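PDB 5CI5: extracellular solute-binding protein family 1 from Pseudothermotoga lettingae, which binds a sugar, captured here as alpha-D-tagatopyranose, and probably delivers it to an ABC transporter as the extracellular solute-binding component. Local coordinates for residues Y130-Y135 against D314-A319; W301-P306 against Y321-D326. All coordinates share one frame; numbering follows the deposited sequence.

Interaction 1 of 2, residues Y130-Y135 against D314-A319; sequences YGLPWY and DAWKLA. With T6T (alpha-D-tagatopyranose), chain C.
Leu132 reaches from its strand to helix 314-319 with one methyl, CD2, which meets both the ring of Trp316 and the last turn of the segment. CD2 lies 3.9 Å from the carbonyl O of Ala319 and 4.3 Å from its CB, while Trp316 CZ3 approaches it at 4.2 Å. The two larger side chains cross at about a right angle, and the methyl comes to the indole obliquely. With CG anti to the backbone N (chi1 174°), Leu132 extends toward the helix and bridges a CA separation of 7.5 Å to Ala319. This is sheet-against-helix packing in one lobe of a periplasmic-binding-protein fold, strand 128-138 lying in the mixed sheet and helix 312-322 covering it. Beyond the methyl, Trp316 NE1 is hydrogen-bonded to Glu320. The buried patch is small, 111 Å² in all. Away from it the segments part: Tyr130 and, on the helix, Asp314 and Lys317 are partly exposed. Three residues on from Leu132, Tyr135 serves the sugar instead, its OH 2.6 Å from the tagatose O1, an atom that lies at the ring edge close to its plane. Trp134 and Tyr135 stand together opposite the single residue Trp301, a classic beta bulge at this pocket end.

Interaction 2 of 2, residues W301-P306 against Y321-D326; sequences WALVIP and YLTSFD. With T6T (alpha-D-tagatopyranose), chain C.
Leu303 carries the whole contact from the strand side, its CD1 methyl meeting Leu322 and Thr323 where helix 312-322 ends, but the segment starts two residues earlier, at the sugar. There Trp301 gives its indole N-H to the tagatose: NE1 lies 2.9 Å from O2, the N-H...O angle is 160°, and O2 sits at the ring edge in the indole plane. The first torsion, with CG anti to the carbonyl carbon (chi1 -64°), sets the ring for this bond; beside it Tyr135 meets the indole with planes at about 45°, and Trp89 packs edge-to-face. A leucine at Trp301 would probably leave O2 of the sugar without this donor and open a gap beside Tyr135 and Trp89. Ala302 follows, its backbone bonded to Ala84 in strand 81-85. Strand 298-304 thus runs antiparallel between strands 81-85 and 128-138 in the mixed sheet, in one lobe of the solute-binding-protein fold, and the chain then passes through helix 312-322 to lay that helix's end over the sheet. Leu303 points toward it. Its CD1 comes 4.2 Å from Leu322 CB and 3.8 Å from Thr323 OG1, the threonine side chain sliding past the leucine in the opposite direction. That hydroxyl is hydrogen-bonded to the Ala319 carbonyl, so toward Leu303 it offers van der Waals contact. Next along the chain, Val304 bonds through its backbone to Ala82 and Ile305 packs on Leu81. Across from them the helix gives way at Thr323, and Ser324 N and OG both bond to Tyr321 O, OG at 2.7 Å and in the carbonyl plane. Ser324 also takes the N-cap position of the next helix, with a weak bond from OG to Val327 N.

How the interactions relate
The centres of interactions 1 and 2 are about 3 Å apart, so they are two parts of one buried interface. Their strands, 128-138 and 298-304, are antiparallel neighbours in the mixed sheet, and both contacts use helix 312-322, interaction 2 taking its end and the turn into helix 325-335. Along the chain the segments alternate: 130-135, 301-306, 314-319, 321-326. They are also tied directly: Leu132 O lies 2.8 Å from Leu303 N, Trp134 NE1 is 2.8 Å from Leu322 O, and Leu132 CD2 packs on Thr323 OG1. Each strand carries a sugar-binding residue at its pocket end, so the same pair of strands joins the helix-covered core to the tagatose site.

Interaction 1 of 2, residues Y130-Y135 against D314-A319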
ATOM      1  N   TYR A 130     -14.636   9.105   8.345  1.00  9.30           N
ATOM      2  CA  TYR A 130     -14.848   9.782   7.069  1.00 10.23           C
ATOM      3  C   TYR A 130     -14.565   8.901   5.858  1.00  8.39           C
ATOM      4  O   TYR A 130     -14.499   9.406   4.726  1.00  8.66           O
ATOM      5  CB  TYR A 130     -13.948  11.014   6.991  1.00  9.09           C
ATOM      6  CG  TYR A 130     -14.427  12.195   7.830  1.00  5.62           C
ATOM      7  CD1 TYR A 130     -13.929  12.418   9.102  1.00  7.52           C
ATOM      8  CD2 TYR A 130     -15.375  13.078   7.337  1.00  8.58           C
ATOM      9  CE1 TYR A 130     -14.353  13.487   9.865  1.00  8.40           C
ATOM     10  CE2 TYR A 130     -15.804  14.153   8.085  1.00 11.79           C
ATOM     11  CZ  TYR A 130     -15.287  14.354   9.350  1.00  9.35           C
ATOM     12  OH  TYR A 130     -15.713  15.444  10.094  1.00 12.75           O
ATOM     13  N   GLY A 131     -14.354   7.602   6.076  1.00  9.13           N
ATOM     14  CA  GLY A 131     -14.207   6.673   4.983  1.00  9.25           C
ATOM     15  C   GLY A 131     -14.615   5.266   5.346  1.00  9.49           C
ATOM     16  O   GLY A 131     -14.670   4.888   6.533  1.00  8.50           O
ATOM     17  N   LEU A 132     -14.917   4.481   4.316  1.00  8.97           N
ATOM     18  CA  LEU A 132     -15.280   3.068   4.480  1.00  8.54           C
ATOM     19  C   LEU A 132     -14.158   2.230   3.869  1.00  7.96           C
ATOM     20  O   LEU A 132     -14.038   2.189   2.654  1.00  9.46           O
ATOM     21  CB  LEU A 132     -16.608   2.747   3.793  1.00  8.29           C
ATOM     22  CG  LEU A 132     -17.002   1.266   3.772  1.00  8.99           C
ATOM     23  CD1 LEU A 132     -16.863   0.614   5.155  1.00  9.53           C
ATOM     24  CD2 LEU A 132     -18.405   1.137   3.215  1.00 11.02           C
ATOM     25  N   PRO A 133     -13.324   1.587   4.705  1.00  9.58           N
ATOM     26  CA  PRO A 133     -12.255   0.738   4.139  1.00  9.62           C
ATOM     27  C   PRO A 133     -12.847  -0.320   3.209  1.00  7.90           C
ATOM     28  O   PRO A 133     -13.748  -1.053   3.625  1.00  8.44           O
ATOM     29  CB  PRO A 133     -11.607   0.117   5.388  1.00  6.18           C
ATOM     30  CG  PRO A 133     -11.853   1.140   6.448  1.00  8.63           C
ATOM     31  CD  PRO A 133     -13.266   1.609   6.175  1.00  9.21           C
ATOM     32  N   TRP A 134     -12.340  -0.388   1.984  1.00  7.21           N
ATOM     33  CA  TRP A 134     -12.843  -1.328   0.977  1.00  8.94           C
ATOM     34  C   TRP A 134     -11.889  -2.523   0.752  1.00  7.59           C
ATOM     35  O   TRP A 134     -12.337  -3.667   0.709  1.00  8.01           O
ATOM     36  CB  TRP A 134     -13.102  -0.605  -0.350  1.00  8.37           C
ATOM     37  CG  TRP A 134     -13.702  -1.541  -1.352  1.00  5.75           C
ATOM     38  CD1 TRP A 134     -15.020  -1.959  -1.391  1.00  8.61           C
ATOM     39  CD2 TRP A 134     -13.029  -2.255  -2.398  1.00  8.43           C
ATOM     40  NE1 TRP A 134     -15.198  -2.861  -2.418  1.00  9.11           N
ATOM     41  CE2 TRP A 134     -14.001  -3.058  -3.050  1.00  9.72           C
ATOM     42  CE3 TRP A 134     -11.711  -2.275  -2.872  1.00  9.46           C
ATOM     43  CZ2 TRP A 134     -13.692  -3.892  -4.126  1.00 10.31           C
ATOM     44  CZ3 TRP A 134     -11.403  -3.109  -3.962  1.00 11.98           C
ATOM     45  CH2 TRP A 134     -12.397  -3.898  -4.579  1.00 10.16           C
ATOM     46  N   TYR A 135     -10.593  -2.268   0.545  1.00  7.62           N
ATOM     47  CA  TYR A 135      -9.622  -3.358   0.627  1.00  5.34           C
ATOM     48  C   TYR A 135      -8.461  -2.940   1.487  1.00  9.13           C
ATOM     49  O   TYR A 135      -8.231  -1.759   1.725  1.00  8.11           O
ATOM     50  CB  TYR A 135      -9.141  -3.822  -0.759  1.00  8.49           C
ATOM     51  CG  TYR A 135      -7.920  -3.172  -1.407  1.00  9.40           C
ATOM     52  CD1 TYR A 135      -6.637  -3.451  -0.957  1.00  8.40           C
ATOM     53  CD2 TYR A 135      -8.052  -2.375  -2.537  1.00  8.62           C
ATOM     54  CE1 TYR A 135      -5.522  -2.917  -1.601  1.00  8.99           C
ATOM     55  CE2 TYR A 135      -6.947  -1.846  -3.197  1.00  8.41           C
ATOM     56  CZ  TYR A 135      -5.689  -2.129  -2.724  1.00  7.94           C
ATOM     57  OH  TYR A 135      -4.625  -1.591  -3.427  1.00  8.51           O
ATOM     58  N   ASP A 314     -26.890   8.506  -2.849  1.00 14.95           N
ATOM     59  CA  ASP A 314     -26.619   7.456  -3.826  1.00 14.64           C
ATOM     60  C   ASP A 314     -25.159   7.005  -3.751  1.00 12.18           C
ATOM     61  O   ASP A 314     -24.840   5.852  -4.039  1.00 13.13           O
ATOM     62  CB  ASP A 314     -26.917   7.916  -5.249  1.00 15.07           C
ATOM     63  CG  ASP A 314     -28.413   7.997  -5.556  1.00 24.41           C
ATOM     64  OD1 ASP A 314     -29.220   7.512  -4.759  1.00 19.15           O
ATOM     65  OD2 ASP A 314     -28.773   8.558  -6.606  1.00 26.69           O
ATOM     66  N   ALA A 315     -24.266   7.918  -3.370  1.00 12.84           N
ATOM     67  CA  ALA A 315     -22.865   7.553  -3.221  1.00 11.34           C
ATOM     68  C   ALA A 315     -22.711   6.551  -2.084  1.00 12.67           C
ATOM     69  O   ALA A 315     -21.966   5.570  -2.203  1.00 10.49           O
ATOM     70  CB  ALA A 315     -22.003   8.770  -2.960  1.00 13.46           C
ATOM     71  N   TRP A 316     -23.407   6.789  -0.974  1.00 10.62           N
ATOM     72  CA  TRP A 316     -23.386   5.816   0.115  1.00 11.56           C
ATOM     73  C   TRP A 316     -23.941   4.467  -0.362  1.00  8.79           C
ATOM     74  O   TRP A 316     -23.350   3.420  -0.059  1.00 11.19           O
ATOM     75  CB  TRP A 316     -24.167   6.302   1.360  1.00 11.61           C
ATOM     76  CG  TRP A 316     -24.356   5.152   2.246  1.00 11.32           C
ATOM     77  CD1 TRP A 316     -25.483   4.413   2.386  1.00 16.16           C
ATOM     78  CD2 TRP A 316     -23.359   4.538   3.062  1.00 10.18           C
ATOM     79  NE1 TRP A 316     -25.261   3.367   3.245  1.00 19.67           N
ATOM     80  CE2 TRP A 316     -23.963   3.422   3.678  1.00 14.81           C
ATOM     81  CE3 TRP A 316     -22.019   4.810   3.323  1.00 13.41           C
ATOM     82  CZ2 TRP A 316     -23.277   2.590   4.541  1.00 17.02           C
ATOM     83  CZ3 TRP A 316     -21.334   3.973   4.199  1.00 18.05           C
ATOM     84  CH2 TRP A 316     -21.968   2.877   4.788  1.00 14.54           C
ATOM     85  N   LYS A 317     -25.057   4.464  -1.111  1.00  9.86           N
ATOM     86  CA  LYS A 317     -25.622   3.202  -1.607  1.00 11.14           C
ATOM     87  C   LYS A 317     -24.612   2.408  -2.425  1.00 11.36           C
ATOM     88  O   LYS A 317     -24.494   1.186  -2.261  1.00 10.83           O
ATOM     89  CB  LYS A 317     -26.889   3.446  -2.459  1.00 12.60           C
ATOM     90  CG  LYS A 317     -28.147   3.530  -1.626  1.00 29.57           C
ATOM     91  CD  LYS A 317     -28.530   2.128  -1.152  1.00 38.75           C
ATOM     92  CE  LYS A 317     -29.559   2.151  -0.043  1.00 46.53           C
ATOM     93  NZ  LYS A 317     -29.679   0.807   0.590  1.00 39.82           N
ATOM     94  N   LEU A 318     -23.846   3.087  -3.275  1.00 11.80           N
ATOM     95  CA  LEU A 318     -22.778   2.417  -4.013  1.00 10.92           C
ATOM     96  C   LEU A 318     -21.678   1.874  -3.075  1.00  8.66           C
ATOM     97  O   LEU A 318     -21.222   0.746  -3.242  1.00 10.77           O
ATOM     98  CB  LEU A 318     -22.173   3.371  -5.057  1.00  8.80           C
ATOM     99  CG  LEU A 318     -21.023   2.851  -5.928  1.00 10.39           C
ATOM    100  CD1 LEU A 318     -21.402   1.569  -6.643  1.00 10.15           C
ATOM    101  CD2 LEU A 318     -20.620   3.938  -6.949  1.00 11.01           C
ATOM    102  N   ALA A 319     -21.255   2.670  -2.091  1.00  8.90           N
ATOM    103  CA  ALA A 319     -20.231   2.225  -1.125  1.00  9.00           C
ATOM    104  C   ALA A 319     -20.706   0.969  -0.371  1.00 10.96           C
ATOM    105  O   ALA A 319     -19.963   0.001  -0.218  1.00 10.72           O
ATOM    106  CB  ALA A 319     -19.891   3.347  -0.156  1.00  9.94           C
TER
HETATM  107  O3  T6T C 501      -0.965  -0.514   0.338  1.00  7.87           O
HETATM  108  C3  T6T C 501      -1.710   0.267  -0.590  1.00  7.35           C
HETATM  109  C4  T6T C 501      -1.578   1.741  -0.207  1.00  6.93           C
HETATM  110  O4  T6T C 501      -1.959   1.927   1.163  1.00  7.46           O
HETATM  111  C5  T6T C 501      -0.140   2.156  -0.430  1.00  6.51           C
HETATM  112  O5  T6T C 501       0.035   3.534  -0.095  1.00  8.17           O
HETATM  113  C6  T6T C 501       0.269   1.887  -1.875  1.00  6.41           C
HETATM  114  O6  T6T C 501       0.126   0.494  -2.146  1.00  8.35           O
HETATM  115  C2  T6T C 501      -1.211   0.011  -1.976  1.00  5.91           C
HETATM  116  O2  T6T C 501      -2.072   0.657  -2.921  1.00  7.34           O
HETATM  117  C1  T6T C 501      -1.186  -1.500  -2.294  1.00  8.87           C
HETATM  118  O1  T6T C 501      -2.402  -2.127  -2.105  1.00  8.76           O

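Interaction 2 of 2, residues W301-P306 against Y321-D326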
ATOM      1  N   TRP A 301      -7.246   0.879   0.788  1.00  7.64           N
ATOM      2  CA  TRP A 301      -8.025   1.997   0.255  1.00  6.01           C
ATOM      3  C   TRP A 301      -9.406   2.036   0.894  1.00  8.37           C
ATOM      4  O   TRP A 301     -10.000   0.991   1.143  1.00  8.99           O
ATOM      5  CB  TRP A 301      -8.166   1.902  -1.265  1.00  8.99           C
ATOM      6  CG  TRP A 301      -6.839   2.031  -1.908  1.00  5.96           C
ATOM      7  CD1 TRP A 301      -5.896   1.057  -2.010  1.00  6.76           C
ATOM      8  CD2 TRP A 301      -6.252   3.220  -2.451  1.00  6.73           C
ATOM      9  NE1 TRP A 301      -4.755   1.560  -2.581  1.00  7.77           N
ATOM     10  CE2 TRP A 301      -4.954   2.885  -2.864  1.00  6.03           C
ATOM     11  CE3 TRP A 301      -6.699   4.538  -2.616  1.00 10.07           C
ATOM     12  CZ2 TRP A 301      -4.100   3.808  -3.467  1.00  8.17           C
ATOM     13  CZ3 TRP A 301      -5.847   5.450  -3.204  1.00  8.09           C
ATOM     14  CH2 TRP A 301      -4.553   5.085  -3.601  1.00  9.90           C
ATOM     15  N   ALA A 302      -9.877   3.255   1.160  1.00  6.61           N
ATOM     16  CA  ALA A 302     -11.230   3.525   1.628  1.00  9.15           C
ATOM     17  C   ALA A 302     -12.041   4.216   0.543  1.00  6.90           C
ATOM     18  O   ALA A 302     -11.486   4.818  -0.375  1.00  8.89           O
ATOM     19  CB  ALA A 302     -11.218   4.404   2.884  1.00  6.68           C
ATOM     20  N   LEU A 303     -13.355   4.101   0.667  1.00  8.30           N
ATOM     21  CA  LEU A 303     -14.305   4.846  -0.130  1.00  7.78           C
ATOM     22  C   LEU A 303     -14.735   6.084   0.663  1.00  8.12           C
ATOM     23  O   LEU A 303     -15.131   5.975   1.820  1.00  8.06           O
ATOM     24  CB  LEU A 303     -15.521   3.994  -0.487  1.00  8.44           C
ATOM     25  CG  LEU A 303     -15.188   2.677  -1.155  1.00  9.17           C
ATOM     26  CD1 LEU A 303     -16.425   1.792  -1.240  1.00 10.24           C
ATOM     27  CD2 LEU A 303     -14.625   2.923  -2.535  1.00 14.37           C
ATOM     28  N   VAL A 304     -14.619   7.249   0.037  1.00  8.34           N
ATOM     29  CA  VAL A 304     -14.990   8.517   0.684  1.00  6.01           C
ATOM     30  C   VAL A 304     -15.978   9.280  -0.195  1.00  7.39           C
ATOM     31  O   VAL A 304     -16.016   9.086  -1.396  1.00  8.93           O
ATOM     32  CB  VAL A 304     -13.769   9.427   0.994  1.00  8.65           C
ATOM     33  CG1 VAL A 304     -12.740   8.642   1.793  1.00  6.50           C
ATOM     34  CG2 VAL A 304     -13.147  10.004  -0.270  1.00  9.16           C
ATOM     35  N   ILE A 305     -16.771  10.136   0.439  1.00  9.66           N
ATOM     36  CA  ILE A 305     -17.783  10.950  -0.234  1.00  9.72           C
ATOM     37  C   ILE A 305     -17.444  12.411  -0.027  1.00  7.61           C
ATOM     38  O   ILE A 305     -17.468  12.875   1.108  1.00  9.76           O
ATOM     39  CB  ILE A 305     -19.183  10.658   0.322  1.00 10.61           C
ATOM     40  CG1 ILE A 305     -19.556   9.194   0.064  1.00  8.71           C
ATOM     41  CG2 ILE A 305     -20.220  11.605  -0.293  1.00  9.85           C
ATOM     42  CD1 ILE A 305     -20.802   8.761   0.774  1.00  9.85           C
ATOM     43  N   PRO A 306     -17.134  13.147  -1.105  1.00  7.45           N
ATOM     44  CA  PRO A 306     -16.792  14.553  -0.917  1.00  8.42           C
ATOM     45  C   PRO A 306     -17.978  15.346  -0.360  1.00  9.57           C
ATOM     46  O   PRO A 306     -19.120  15.117  -0.745  1.00 10.90           O
ATOM     47  CB  PRO A 306     -16.410  15.022  -2.334  1.00 13.82           C
ATOM     48  CG  PRO A 306     -15.954  13.766  -3.011  1.00 11.65           C
ATOM     49  CD  PRO A 306     -16.938  12.737  -2.509  1.00 10.94           C
ATOM     50  N   TYR A 321     -22.960  -1.217  -1.358  1.00 12.23           N
ATOM     51  CA  TYR A 321     -22.973  -2.343  -2.277  1.00 13.90           C
ATOM     52  C   TYR A 321     -21.558  -2.887  -2.501  1.00 11.30           C
ATOM     53  O   TYR A 321     -21.314  -4.101  -2.418  1.00 11.67           O
ATOM     54  CB  TYR A 321     -23.614  -1.944  -3.615  1.00 12.93           C
ATOM     55  CG  TYR A 321     -23.279  -2.883  -4.757  1.00 12.27           C
ATOM     56  CD1 TYR A 321     -24.017  -4.038  -4.995  1.00 28.25           C
ATOM     57  CD2 TYR A 321     -22.191  -2.630  -5.583  1.00 17.19           C
ATOM     58  CE1 TYR A 321     -23.676  -4.896  -6.054  1.00 22.31           C
ATOM     59  CE2 TYR A 321     -21.850  -3.479  -6.624  1.00 28.08           C
ATOM     60  CZ  TYR A 321     -22.588  -4.604  -6.854  1.00 25.97           C
ATOM     61  OH  TYR A 321     -22.220  -5.450  -7.903  1.00 31.40           O
ATOM     62  N   LEU A 322     -20.621  -1.995  -2.789  1.00  9.93           N
ATOM     63  CA  LEU A 322     -19.254  -2.413  -3.067  1.00 10.69           C
ATOM     64  C   LEU A 322     -18.585  -3.138  -1.900  1.00 11.22           C
ATOM     65  O   LEU A 322     -17.704  -3.955  -2.120  1.00 11.09           O
ATOM     66  CB  LEU A 322     -18.399  -1.227  -3.463  1.00 11.10           C
ATOM     67  CG  LEU A 322     -18.714  -0.618  -4.824  1.00  9.43           C
ATOM     68  CD1 LEU A 322     -17.901   0.606  -5.032  1.00 11.66           C
ATOM     69  CD2 LEU A 322     -18.466  -1.632  -5.957  1.00 14.22           C
ATOM     70  N   THR A 323     -19.000  -2.824  -0.676  1.00 10.19           N
ATOM     71  CA  THR A 323     -18.389  -3.404   0.508  1.00 10.06           C
ATOM     72  C   THR A 323     -19.322  -4.442   1.133  1.00  9.03           C
ATOM     73  O   THR A 323     -19.191  -4.747   2.312  1.00 10.58           O
ATOM     74  CB  THR A 323     -18.010  -2.301   1.528  1.00 10.63           C
ATOM     75  OG1 THR A 323     -17.546  -1.137   0.827  1.00  9.92           O
ATOM     76  CG2 THR A 323     -16.909  -2.779   2.439  1.00 14.03           C
ATOM     77  N   SER A 324     -20.237  -4.995   0.331  1.00 10.86           N
ATOM     78  CA  SER A 324     -21.129  -6.061   0.786  1.00 13.87           C
ATOM     79  C   SER A 324     -20.457  -7.427   0.723  1.00 11.21           C
ATOM     80  O   SER A 324     -19.467  -7.639   0.023  1.00 10.92           O
ATOM     81  CB  SER A 324     -22.416  -6.102  -0.041  1.00 12.32           C
ATOM     82  OG  SER A 324     -22.131  -6.497  -1.376  1.00 13.71           O
ATOM     83  N   PHE A 325     -21.011  -8.352   1.485  1.00 12.51           N
ATOM     84  CA  PHE A 325     -20.504  -9.708   1.539  1.00 10.48           C
ATOM     85  C   PHE A 325     -20.497 -10.347   0.145  1.00  9.51           C
ATOM     86  O   PHE A 325     -19.486 -10.904  -0.274  1.00 12.49           O
ATOM     87  CB  PHE A 325     -21.360 -10.512   2.521  1.00 12.08           C
ATOM     88  CG  PHE A 325     -20.921 -11.935   2.690  1.00 11.96           C
ATOM     89  CD1 PHE A 325     -19.849 -12.265   3.499  1.00 13.49           C
ATOM     90  CD2 PHE A 325     -21.585 -12.945   2.035  1.00 13.99           C
ATOM     91  CE1 PHE A 325     -19.451 -13.588   3.654  1.00 12.97           C
ATOM     92  CE2 PHE A 325     -21.190 -14.265   2.184  1.00 14.57           C
ATOM     93  CZ  PHE A 325     -20.123 -14.575   3.005  1.00 14.03           C
ATOM     94  N   ASP A 326     -21.620 -10.287  -0.576  1.00 11.06           N
ATOM     95  CA  ASP A 326     -21.705 -11.000  -1.852  1.00 12.91           C
ATOM     96  C   ASP A 326     -20.677 -10.476  -2.850  1.00 14.37           C
ATOM     97  O   ASP A 326     -20.046 -11.258  -3.556  1.00 14.67           O
ATOM     98  CB  ASP A 326     -23.102 -10.912  -2.459  1.00 16.96           C
ATOM     99  CG  ASP A 326     -24.120 -11.743  -1.698  1.00 23.55           C
ATOM    100  OD1 ASP A 326     -23.711 -12.654  -0.953  1.00 17.35           O
ATOM    101  OD2 ASP A 326     -25.336 -11.505  -1.878  1.00 21.27           O
TER
HETATM  102  O3  T6T C 501      -0.965  -0.514   0.338  1.00  7.87           O
HETATM  103  C3  T6T C 501      -1.710   0.267  -0.590  1.00  7.35           C
HETATM  104  C4  T6T C 501      -1.578   1.741  -0.207  1.00  6.93           C
HETATM  105  O4  T6T C 501      -1.959   1.927   1.163  1.00  7.46           O
HETATM  106  C5  T6T C 501      -0.140   2.156  -0.430  1.00  6.51           C
HETATM  107  O5  T6T C 501       0.035   3.534  -0.095  1.00  8.17           O
HETATM  108  C6  T6T C 501       0.269   1.887  -1.875  1.00  6.41           C
HETATM  109  O6  T6T C 501       0.126   0.494  -2.146  1.00  8.35           O
HETATM  110  C2  T6T C 501      -1.211   0.011  -1.976  1.00  5.91           C
HETATM  111  O2  T6T C 501      -2.072   0.657  -2.921  1.00  7.34           O
HETATM  112  C1  T6T C 501      -1.186  -1.500  -2.294  1.00  8.87           C
HETATM  113  O1  T6T C 501      -2.402  -2.127  -2.105  1.00  8.76           O